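Local coordinates for citrate synthase (Pyrobaculum aerophilum, PDB 2IBP), which probably catalyses the joining of oxaloacetate and acetyl-CoA, with water, into citrate and free CoA, a step of the tricarboxylic acid cycle, at residues Y51-L56 with L208-D213; V287-Y292 with D296-I301; Q328-H333 with L341-D346. One frame throughout, in Å; residues are numbered along the deposited sequence.

The three contacts follow one another along the chain, and all lie in the largely helical citrate synthase fold. Interaction 1 sets the start of helix 53-59 against the end of helix 198-210. Interaction 2, its centre about 13 Å from that of interaction 1, folds a loop onto the start of helix 297-313. Interaction 3 joins the end of the next long helix, 319-332, to loop 341-346; its centre is about 9 Å from that of interaction 2 and about 21 Å from that of interaction 1. Bonds from Gly288 N to Tyr342 O and from Val345 N to the Asp296 carboxylate tie interactions 2 and 3 together. These two hold the predicted active-site residues His289 and Asp346, side chains about 6 Å apart.

Interaction 1: Y51-L56 with L208-D213; sequences YRIEEL and LILHAD
Ile53 and Leu56 meet Ile209 and Leu210. The four side chains that meet are all aliphatic, and the flat groups at the contact are backbone carbonyls. The carbonyl oxygen of Leu56 has Ile209 CD1 4.1 Å from it. The carbonyl oxygen of Ile209 has Ile53 CD1 near it. This is aliphatic helix-to-helix packing in the largely alpha-helical citrate synthase fold: the first turn of helix 53-59 meets the last turn of helix 198-210.

The rest is aliphatic. Ile53 carries most of it from its side. Its CG1 stands anti to the backbone N (chi1 -163°), which sends the longer branch across to the other helix. CG1 comes within 3.6 Å of Leu210 CD2, and the two side chains cross at about a right angle. Further out, Ile53 CD1 lies 4.0 Å from Ile209 CG2, where the side chains meet at a slant. Leu56 adds a looser touch, its CB 4.5 Å from Ile209 CG2.

Arg52 sits at the N-cap of helix 53-59. Its carbonyl oxygen accepts from Leu56 N at 3.2 Å, which fixes the turn that presents Ile53 and Leu56 together. All four touching residues are buried. Tyr48 of strand 45-48 lies against both Ile53 and Leu56, and Leu210 reaches on to Ile301 and Phe302 of helix 297-313.

The buried carbonyl of Ile209 is satisfied from outside the contact. Its oxygen is hydrogen-bonded to Tyr48 OH and lies 4.1 Å from Ile53 CD1.

Interaction 2: V287-Y292 with D296-I301; sequences VGHRVY and DPRAKI
Asp296 comes first, over one face of the Tyr292 ring. Its CA makes a CH-pi contact, 4.2 Å from the centroid of the Tyr292 ring, and its carboxylate stacks on the ring with the planes 24° apart. Asp296 is also the N-cap of the helix: OD1 accepts from Arg298 N at 2.9 Å, from above the carboxylate plane.

Pro297 follows over the same face of Tyr292, its CD 3.8 Å from the ring centroid.

Arg298 bends at chi3 (-60°), which curls the guanidinium back to the aspartate. It grips Asp296 side-on in a two-nitrogen salt bridge. NE reaches the syn lone pair of Asp296 OD1 at 3.0 Å, almost straight at 174°, and NH2 meets Asp296 OD2 at 2.8 Å. NH2 also lies at the edge of the Tyr292 ring and donates to a water that is hydrogen-bonded to NE2 of His289, the predicted active-site residue. The other ring nitrogen, His289 ND1, takes the backbone N-H groups of Val291 and Tyr292, and Tyr292 CD2 covers one face of the imidazole.

An alanine in place of Asp296 would probably leave the helix start uncapped and the Arg298 guanidinium without its mate, free to turn from the bridging water.

Around this, Tyr292 OH is bonded to His214 and Asp296 OD2 to Val345 N. Pro297 rests on helix 53-59, and strand 45-48 touches Tyr292, Pro297 and Arg298 through Leu46.

Interaction 3: Q328-H333 with L341-D346; sequences QEVLSH and LYPNVD
Val330 and Leu331, on the last turn of helix 319-332, pack against Tyr342, Pro343 and the backbone of Leu341. The arrangement is a helix end lying on the extended loop that leads to the predicted active-site residue Asp346 in the citrate synthase fold.

Apolar contacts come first. Leu331 uses one methyl, CD2, for two partners. It lies 4.0 Å from Tyr342 CD2, with the two side chains crossing at about a right angle, and 4.1 Å from Pro343 CD. Val330 has CG1 anti to the backbone N (chi1 162°), and this branch points at the loop backbone. CG1 is 3.9 Å from the carbonyl oxygen of Leu341 and more loosely set against Pro343 CD, at 4.4 Å. Val330 also touches Val273 and Phe336, so its buried side chain is shared with helices 269-276 and 334-338.

The polar link between the segments is a water. It donates to Leu341 O at 2.7 Å and, weakly, to Val330 O. The same water sits 3.6 Å above one face of the Tyr342 ring, toward its rim.

Backbone and side-chain bonds hold the loop. Tyr342 and Gly288 pair through their backbones, which ties the loop to the segment carrying His289. Asn344 ND2 bonds to Gly288 O. The oxygen of the same Asn344 amide makes an Asx turn: OD1 accepts from Asp346 N at 2.9 Å, the nitrogen lying in the carbonyl plane at a C=O...N angle of 152°.

Interaction 1: Y51-L56 with L208-D213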
loop_
_atom_site.group_PDB
_atom_site.type_symbol
_atom_site.label_atom_id
_atom_site.label_comp_id
_atom_site.label_asym_id
_atom_site.label_seq_id
_atom_site.Cartn_x
_atom_site.Cartn_y
_atom_site.Cartn_z
ATOM N N TYR A 51 20.269 -20.809 0.068
ATOM C CA TYR A 51 20.786 -21.320 -1.210
ATOM C C TYR A 51 21.229 -20.230 -2.164
ATOM O O TYR A 51 20.495 -19.276 -2.398
ATOM C CB TYR A 51 19.722 -22.168 -1.909
ATOM C CG TYR A 51 19.344 -23.398 -1.145
ATOM C CD1 TYR A 51 20.030 -24.585 -1.338
ATOM C CD2 TYR A 51 18.334 -23.373 -0.202
ATOM C CE1 TYR A 51 19.690 -25.719 -0.641
ATOM C CE2 TYR A 51 17.985 -24.505 0.503
ATOM C CZ TYR A 51 18.687 -25.668 0.287
ATOM O OH TYR A 51 18.367 -26.814 0.978
ATOM N N ARG A 52 22.422 -20.366 -2.744
ATOM C CA ARG A 52 22.909 -19.376 -3.697
ATOM C C ARG A 52 22.043 -19.349 -4.947
ATOM O O ARG A 52 21.608 -20.393 -5.444
ATOM C CB ARG A 52 24.363 -19.655 -4.080
ATOM C CG ARG A 52 25.336 -19.410 -2.949
ATOM C CD ARG A 52 26.779 -19.449 -3.412
ATOM N NE ARG A 52 27.068 -18.408 -4.394
ATOM C CZ ARG A 52 28.271 -18.186 -4.915
ATOM N NH1 ARG A 52 28.428 -17.234 -5.820
ATOM N NH2 ARG A 52 29.310 -18.926 -4.546
ATOM N N ILE A 53 21.799 -18.146 -5.455
ATOM C CA ILE A 53 20.987 -17.992 -6.644
ATOM C C ILE A 53 21.545 -18.758 -7.838
ATOM O O ILE A 53 20.761 -19.285 -8.638
ATOM C CB ILE A 53 20.767 -16.504 -7.018
ATOM C CG1 ILE A 53 19.599 -16.358 -7.995
ATOM C CG2 ILE A 53 22.057 -15.881 -7.565
ATOM C CD1 ILE A 53 18.270 -16.760 -7.414
ATOM N N GLU A 54 22.867 -18.826 -7.976
ATOM C CA GLU A 54 23.457 -19.594 -9.090
ATOM C C GLU A 54 22.975 -21.044 -9.074
ATOM O O GLU A 54 22.650 -21.619 -10.119
ATOM C CB GLU A 54 24.988 -19.607 -9.036
ATOM C CG GLU A 54 25.639 -18.301 -9.338
ATOM C CD GLU A 54 25.633 -17.346 -8.169
ATOM O OE1 GLU A 54 25.273 -17.757 -7.028
ATOM O OE2 GLU A 54 26.050 -16.192 -8.393
ATOM N N GLU A 55 22.963 -21.652 -7.890
ATOM C CA GLU A 55 22.555 -23.048 -7.759
ATOM C C GLU A 55 21.079 -23.222 -8.100
ATOM O O GLU A 55 20.688 -24.171 -8.766
ATOM C CB GLU A 55 22.822 -23.544 -6.341
ATOM C CG GLU A 55 24.280 -23.503 -5.943
ATOM C CD GLU A 55 25.147 -24.395 -6.812
ATOM O OE1 GLU A 55 24.623 -25.393 -7.359
ATOM O OE2 GLU A 55 26.356 -24.101 -6.932
ATOM N N LEU A 56 20.244 -22.296 -7.624
ATOM C CA LEU A 56 18.825 -22.365 -7.898
ATOM C C LEU A 56 18.525 -22.119 -9.370
ATOM O O LEU A 56 17.705 -22.817 -9.964
ATOM C CB LEU A 56 18.070 -21.368 -7.037
ATOM C CG LEU A 56 18.192 -21.596 -5.530
ATOM C CD1 LEU A 56 17.489 -20.473 -4.727
ATOM C CD2 LEU A 56 17.623 -22.978 -5.146
ATOM N N LEU A 208 11.753 -15.437 -13.480
ATOM C CA LEU A 208 10.918 -15.540 -12.293
ATOM C C LEU A 208 11.759 -15.969 -11.098
ATOM O O LEU A 208 11.594 -15.464 -9.998
ATOM C CB LEU A 208 9.740 -16.483 -12.513
ATOM C CG LEU A 208 8.683 -16.074 -13.526
ATOM C CD1 LEU A 208 7.650 -17.158 -13.667
ATOM C CD2 LEU A 208 8.021 -14.747 -13.209
ATOM N N ILE A 209 12.636 -16.945 -11.296
ATOM C CA ILE A 209 13.514 -17.346 -10.209
ATOM C C ILE A 209 14.377 -16.175 -9.760
ATOM O O ILE A 209 14.492 -15.873 -8.580
ATOM C CB ILE A 209 14.470 -18.473 -10.668
ATOM C CG1 ILE A 209 13.661 -19.746 -10.922
ATOM C CG2 ILE A 209 15.589 -18.685 -9.641
ATOM C CD1 ILE A 209 14.457 -20.871 -11.558
ATOM N N LEU A 210 14.969 -15.487 -10.724
ATOM C CA LEU A 210 15.958 -14.471 -10.411
ATOM C C LEU A 210 15.421 -13.260 -9.698
ATOM O O LEU A 210 16.174 -12.603 -9.008
ATOM C CB LEU A 210 16.713 -14.019 -11.650
ATOM C CG LEU A 210 17.622 -15.067 -12.305
ATOM C CD1 LEU A 210 18.197 -14.430 -13.575
ATOM C CD2 LEU A 210 18.710 -15.580 -11.370
ATOM N N HIS A 211 14.136 -12.967 -9.857
ATOM C CA HIS A 211 13.569 -11.769 -9.246
ATOM C C HIS A 211 12.616 -12.062 -8.108
ATOM O O HIS A 211 11.956 -11.153 -7.608
ATOM C CB HIS A 211 12.887 -10.940 -10.336
ATOM C CG HIS A 211 13.853 -10.443 -11.374
ATOM N ND1 HIS A 211 14.344 -11.256 -12.373
ATOM C CD2 HIS A 211 14.468 -9.242 -11.525
ATOM C CE1 HIS A 211 15.241 -10.586 -13.082
ATOM N NE2 HIS A 211 15.319 -9.354 -12.600
ATOM N N ALA A 212 12.594 -13.315 -7.649
ATOM C CA ALA A 212 11.635 -13.760 -6.636
ATOM C C ALA A 212 11.684 -13.000 -5.316
ATOM O O ALA A 212 10.632 -12.790 -4.687
ATOM C CB ALA A 212 11.762 -15.244 -6.412
ATOM N N ASP A 213 12.885 -12.641 -4.870
ATOM C CA ASP A 213 13.014 -11.804 -3.673
ATOM C C ASP A 213 14.323 -11.057 -3.712
ATOM O O ASP A 213 15.287 -11.509 -4.340
ATOM C CB ASP A 213 12.918 -12.589 -2.370
ATOM C CG ASP A 213 12.561 -11.685 -1.198
ATOM O OD1 ASP A 213 11.550 -10.961 -1.316
ATOM O OD2 ASP A 213 13.300 -11.649 -0.186
#

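Interaction 2: V287-Y292 with D296-I301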
loop_
_atom_site.group_PDB
_atom_site.type_symbol
_atom_site.label_atom_id
_atom_site.label_comp_id
_atom_site.label_asym_id
_atom_site.label_seq_id
_atom_site.Cartn_x
_atom_site.Cartn_y
_atom_site.Cartn_z
ATOM N N VAL A 287 23.701 0.029 -14.827
ATOM C CA VAL A 287 25.093 -0.045 -14.395
ATOM C C VAL A 287 25.162 0.619 -13.023
ATOM O O VAL A 287 24.686 1.741 -12.839
ATOM C CB VAL A 287 26.058 0.639 -15.381
ATOM C CG1 VAL A 287 27.461 0.687 -14.799
ATOM C CG2 VAL A 287 26.044 -0.114 -16.730
ATOM N N GLY A 288 25.762 -0.079 -12.073
ATOM C CA GLY A 288 25.815 0.407 -10.702
ATOM C C GLY A 288 24.611 -0.089 -9.929
ATOM O O GLY A 288 23.539 -0.336 -10.502
ATOM N N HIS A 289 24.754 -0.157 -8.608
ATOM C CA HIS A 289 23.685 -0.649 -7.760
ATOM C C HIS A 289 23.935 -0.172 -6.337
ATOM O O HIS A 289 25.085 -0.053 -5.909
ATOM C CB HIS A 289 23.653 -2.178 -7.807
ATOM C CG HIS A 289 22.350 -2.773 -7.371
ATOM N ND1 HIS A 289 22.078 -3.106 -6.061
ATOM C CD2 HIS A 289 21.265 -3.157 -8.086
ATOM C CE1 HIS A 289 20.863 -3.621 -5.978
ATOM N NE2 HIS A 289 20.351 -3.674 -7.194
ATOM N N ARG A 290 22.853 0.092 -5.617
ATOM C CA ARG A 290 22.950 0.567 -4.247
ATOM C C ARG A 290 23.522 -0.507 -3.322
ATOM O O ARG A 290 24.159 -0.192 -2.319
ATOM C CB ARG A 290 21.571 0.999 -3.768
ATOM C CG ARG A 290 21.574 1.882 -2.547
ATOM C CD ARG A 290 20.147 2.222 -2.174
ATOM N NE ARG A 290 19.386 1.004 -1.908
ATOM C CZ ARG A 290 19.259 0.446 -0.707
ATOM N NH1 ARG A 290 19.788 1.032 0.358
ATOM N NH2 ARG A 290 18.554 -0.667 -0.564
ATOM N N VAL A 291 23.300 -1.772 -3.666
ATOM C CA VAL A 291 23.794 -2.886 -2.871
ATOM C C VAL A 291 24.972 -3.607 -3.531
ATOM O O VAL A 291 26.031 -3.771 -2.916
ATOM C CB VAL A 291 22.679 -3.911 -2.585
ATOM C CG1 VAL A 291 23.208 -5.007 -1.695
ATOM C CG2 VAL A 291 21.482 -3.237 -1.925
ATOM N N TYR A 292 24.799 -4.048 -4.776
ATOM C CA TYR A 292 25.874 -4.743 -5.472
ATOM C C TYR A 292 27.038 -3.825 -5.842
ATOM O O TYR A 292 26.859 -2.837 -6.580
ATOM C CB TYR A 292 25.369 -5.447 -6.745
ATOM C CG TYR A 292 24.424 -6.578 -6.447
ATOM C CD1 TYR A 292 24.860 -7.701 -5.757
ATOM C CD2 TYR A 292 23.104 -6.543 -6.882
ATOM C CE1 TYR A 292 23.988 -8.726 -5.461
ATOM C CE2 TYR A 292 22.228 -7.570 -6.596
ATOM C CZ TYR A 292 22.678 -8.662 -5.899
ATOM O OH TYR A 292 21.804 -9.693 -5.618
ATOM N N ASP A 296 26.161 -8.032 -10.628
ATOM C CA ASP A 296 24.923 -8.568 -10.068
ATOM C C ASP A 296 24.880 -10.034 -10.502
ATOM O O ASP A 296 24.917 -10.333 -11.696
ATOM C CB ASP A 296 23.773 -7.757 -10.673
ATOM C CG ASP A 296 22.391 -8.202 -10.233
ATOM O OD1 ASP A 296 22.223 -9.336 -9.741
ATOM O OD2 ASP A 296 21.464 -7.383 -10.443
ATOM N N PRO A 297 24.748 -10.963 -9.541
ATOM C CA PRO A 297 24.745 -12.368 -9.932
ATOM C C PRO A 297 23.580 -12.732 -10.835
ATOM O O PRO A 297 23.685 -13.653 -11.662
ATOM C CB PRO A 297 24.642 -13.111 -8.593
ATOM C CG PRO A 297 24.058 -12.122 -7.646
ATOM C CD PRO A 297 24.538 -10.779 -8.097
ATOM N N ARG A 298 22.466 -12.032 -10.654
ATOM C CA ARG A 298 21.300 -12.274 -11.460
ATOM C C ARG A 298 21.595 -11.832 -12.883
ATOM O O ARG A 298 21.113 -12.436 -13.844
ATOM C CB ARG A 298 20.117 -11.497 -10.914
ATOM C CG ARG A 298 19.748 -11.857 -9.485
ATOM C CD ARG A 298 18.759 -10.882 -8.930
ATOM N NE ARG A 298 19.325 -9.542 -8.928
ATOM C CZ ARG A 298 18.632 -8.449 -8.660
ATOM N NH1 ARG A 298 17.349 -8.534 -8.333
ATOM N NH2 ARG A 298 19.217 -7.270 -8.758
ATOM N N ALA A 299 22.384 -10.770 -13.010
ATOM C CA ALA A 299 22.716 -10.233 -14.337
ATOM C C ALA A 299 23.609 -11.192 -15.113
ATOM O O ALA A 299 23.396 -11.421 -16.311
ATOM C CB ALA A 299 23.385 -8.859 -14.201
ATOM N N LYS A 300 24.568 -11.786 -14.414
ATOM C CA LYS A 300 25.515 -12.725 -15.027
ATOM C C LYS A 300 24.755 -13.912 -15.620
ATOM O O LYS A 300 24.967 -14.315 -16.765
ATOM C CB LYS A 300 26.532 -13.192 -13.994
ATOM C CG LYS A 300 27.634 -14.058 -14.573
ATOM C CD LYS A 300 28.807 -14.211 -13.607
ATOM C CE LYS A 300 29.546 -12.884 -13.389
ATOM N NZ LYS A 300 30.647 -12.984 -12.377
ATOM N N ILE A 301 23.814 -14.422 -14.838
ATOM C CA ILE A 301 23.017 -15.547 -15.253
ATOM C C ILE A 301 22.077 -15.184 -16.389
ATOM O O ILE A 301 21.950 -15.924 -17.368
ATOM C CB ILE A 301 22.181 -16.084 -14.073
ATOM C CG1 ILE A 301 23.100 -16.561 -12.944
ATOM C CG2 ILE A 301 21.257 -17.204 -14.516
ATOM C CD1 ILE A 301 22.385 -16.819 -11.629
HETATM O O HOH W 1 17.899 -4.614 -8.378
#

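Interaction 3: Q328-H333 with L341-D346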
loop_
_atom_site.group_PDB
_atom_site.type_symbol
_atom_site.label_atom_id
_atom_site.label_comp_id
_atom_site.label_asym_id
_atom_site.label_seq_id
_atom_site.Cartn_x
_atom_site.Cartn_y
_atom_site.Cartn_z
ATOM N N GLN A 328 31.340 -4.733 -22.203
ATOM C CA GLN A 328 32.781 -4.932 -22.316
ATOM C C GLN A 328 33.566 -3.662 -21.992
ATOM O O GLN A 328 34.542 -3.698 -21.231
ATOM C CB GLN A 328 33.116 -5.457 -23.704
ATOM C CG GLN A 328 32.574 -6.868 -23.926
ATOM C CD GLN A 328 32.571 -7.299 -25.382
ATOM O OE1 GLN A 328 31.960 -8.310 -25.735
ATOM N NE2 GLN A 328 33.219 -6.516 -26.240
ATOM N N GLU A 329 33.057 -2.527 -22.453
ATOM C CA GLU A 329 33.706 -1.251 -22.191
ATOM C C GLU A 329 33.625 -0.895 -20.715
ATOM O O GLU A 329 34.622 -0.483 -20.109
ATOM C CB GLU A 329 33.112 -0.149 -23.068
ATOM C CG GLU A 329 33.401 -0.355 -24.552
ATOM C CD GLU A 329 34.898 -0.363 -24.877
ATOM O OE1 GLU A 329 35.683 0.294 -24.155
ATOM O OE2 GLU A 329 35.283 -0.990 -25.886
ATOM N N VAL A 330 32.458 -1.118 -20.118
ATOM C CA VAL A 330 32.277 -0.851 -18.694
ATOM C C VAL A 330 33.248 -1.689 -17.849
ATOM O O VAL A 330 33.874 -1.177 -16.917
ATOM C CB VAL A 330 30.832 -1.133 -18.237
ATOM C CG1 VAL A 330 30.770 -1.289 -16.708
ATOM C CG2 VAL A 330 29.890 -0.063 -18.747
ATOM N N LEU A 331 33.402 -2.959 -18.207
ATOM C CA LEU A 331 34.259 -3.866 -17.442
ATOM C C LEU A 331 35.760 -3.609 -17.621
ATOM O O LEU A 331 36.562 -3.981 -16.760
ATOM C CB LEU A 331 33.939 -5.321 -17.798
ATOM C CG LEU A 331 32.530 -5.814 -17.452
ATOM C CD1 LEU A 331 32.345 -7.251 -17.923
ATOM C CD2 LEU A 331 32.279 -5.706 -15.955
ATOM N N SER A 332 36.137 -2.977 -18.729
ATOM C CA SER A 332 37.548 -2.708 -19.023
ATOM C C SER A 332 37.976 -1.288 -18.665
ATOM O O SER A 332 39.162 -0.968 -18.698
ATOM C CB SER A 332 37.830 -2.949 -20.507
ATOM O OG SER A 332 37.121 -2.026 -21.324
ATOM N N HIS A 333 37.013 -0.432 -18.346
ATOM C CA HIS A 333 37.303 0.959 -18.021
ATOM C C HIS A 333 37.613 1.020 -16.528
ATOM O O HIS A 333 36.739 0.741 -15.709
ATOM C CB HIS A 333 36.093 1.833 -18.336
ATOM C CG HIS A 333 36.417 3.286 -18.502
ATOM N ND1 HIS A 333 36.238 3.953 -19.696
ATOM C CD2 HIS A 333 36.958 4.185 -17.646
ATOM C CE1 HIS A 333 36.615 5.212 -19.554
ATOM N NE2 HIS A 333 37.062 5.377 -18.321
ATOM N N LEU A 341 31.181 -0.055 -10.086
ATOM C CA LEU A 341 30.006 0.104 -10.926
ATOM C C LEU A 341 29.993 -1.021 -11.954
ATOM O O LEU A 341 30.834 -1.072 -12.845
ATOM C CB LEU A 341 30.034 1.466 -11.624
ATOM C CG LEU A 341 30.097 2.671 -10.693
ATOM C CD1 LEU A 341 30.328 3.953 -11.487
ATOM C CD2 LEU A 341 28.835 2.755 -9.849
ATOM N N TYR A 342 29.060 -1.952 -11.786
ATOM C CA TYR A 342 28.938 -3.090 -12.677
ATOM C C TYR A 342 27.521 -3.188 -13.236
ATOM O O TYR A 342 26.577 -2.667 -12.643
ATOM C CB TYR A 342 29.207 -4.398 -11.923
ATOM C CG TYR A 342 30.605 -4.508 -11.367
ATOM C CD1 TYR A 342 30.947 -3.891 -10.174
ATOM C CD2 TYR A 342 31.580 -5.222 -12.042
ATOM C CE1 TYR A 342 32.227 -3.982 -9.669
ATOM C CE2 TYR A 342 32.861 -5.309 -11.552
ATOM C CZ TYR A 342 33.179 -4.690 -10.365
ATOM O OH TYR A 342 34.456 -4.805 -9.863
ATOM N N PRO A 343 27.362 -3.969 -14.312
ATOM C CA PRO A 343 26.014 -4.179 -14.783
ATOM C C PRO A 343 25.156 -4.865 -13.727
ATOM O O PRO A 343 25.653 -5.692 -12.921
ATOM C CB PRO A 343 26.192 -5.106 -15.994
ATOM C CG PRO A 343 27.587 -4.842 -16.471
ATOM C CD PRO A 343 28.354 -4.616 -15.186
ATOM N N ASN A 344 23.901 -4.456 -13.680
ATOM C CA ASN A 344 22.921 -5.118 -12.843
ATOM C C ASN A 344 21.902 -5.810 -13.762
ATOM O O ASN A 344 21.981 -5.713 -14.988
ATOM C CB ASN A 344 22.300 -4.157 -11.833
ATOM C CG ASN A 344 21.429 -3.109 -12.472
ATOM O OD1 ASN A 344 20.583 -3.415 -13.313
ATOM N ND2 ASN A 344 21.561 -1.872 -12.009
ATOM N N VAL A 345 20.994 -6.585 -13.187
ATOM C CA VAL A 345 20.105 -7.394 -14.010
ATOM C C VAL A 345 19.322 -6.577 -15.045
ATOM O O VAL A 345 19.052 -7.064 -16.153
ATOM C CB VAL A 345 19.171 -8.256 -13.126
ATOM C CG1 VAL A 345 18.151 -7.365 -12.447
ATOM C CG2 VAL A 345 18.511 -9.358 -13.969
ATOM N N ASP A 346 18.997 -5.329 -14.715
ATOM C CA ASP A 346 18.226 -4.468 -15.620
ATOM C C ASP A 346 18.975 -4.171 -16.929
ATOM O O ASP A 346 18.378 -3.786 -17.929
ATOM C CB ASP A 346 17.870 -3.154 -14.927
ATOM C CG ASP A 346 17.006 -3.355 -13.701
ATOM O OD1 ASP A 346 16.251 -4.356 -13.655
ATOM O OD2 ASP A 346 17.088 -2.507 -12.784
HETATM O O HOH W 2 32.871 -2.417 -13.964
#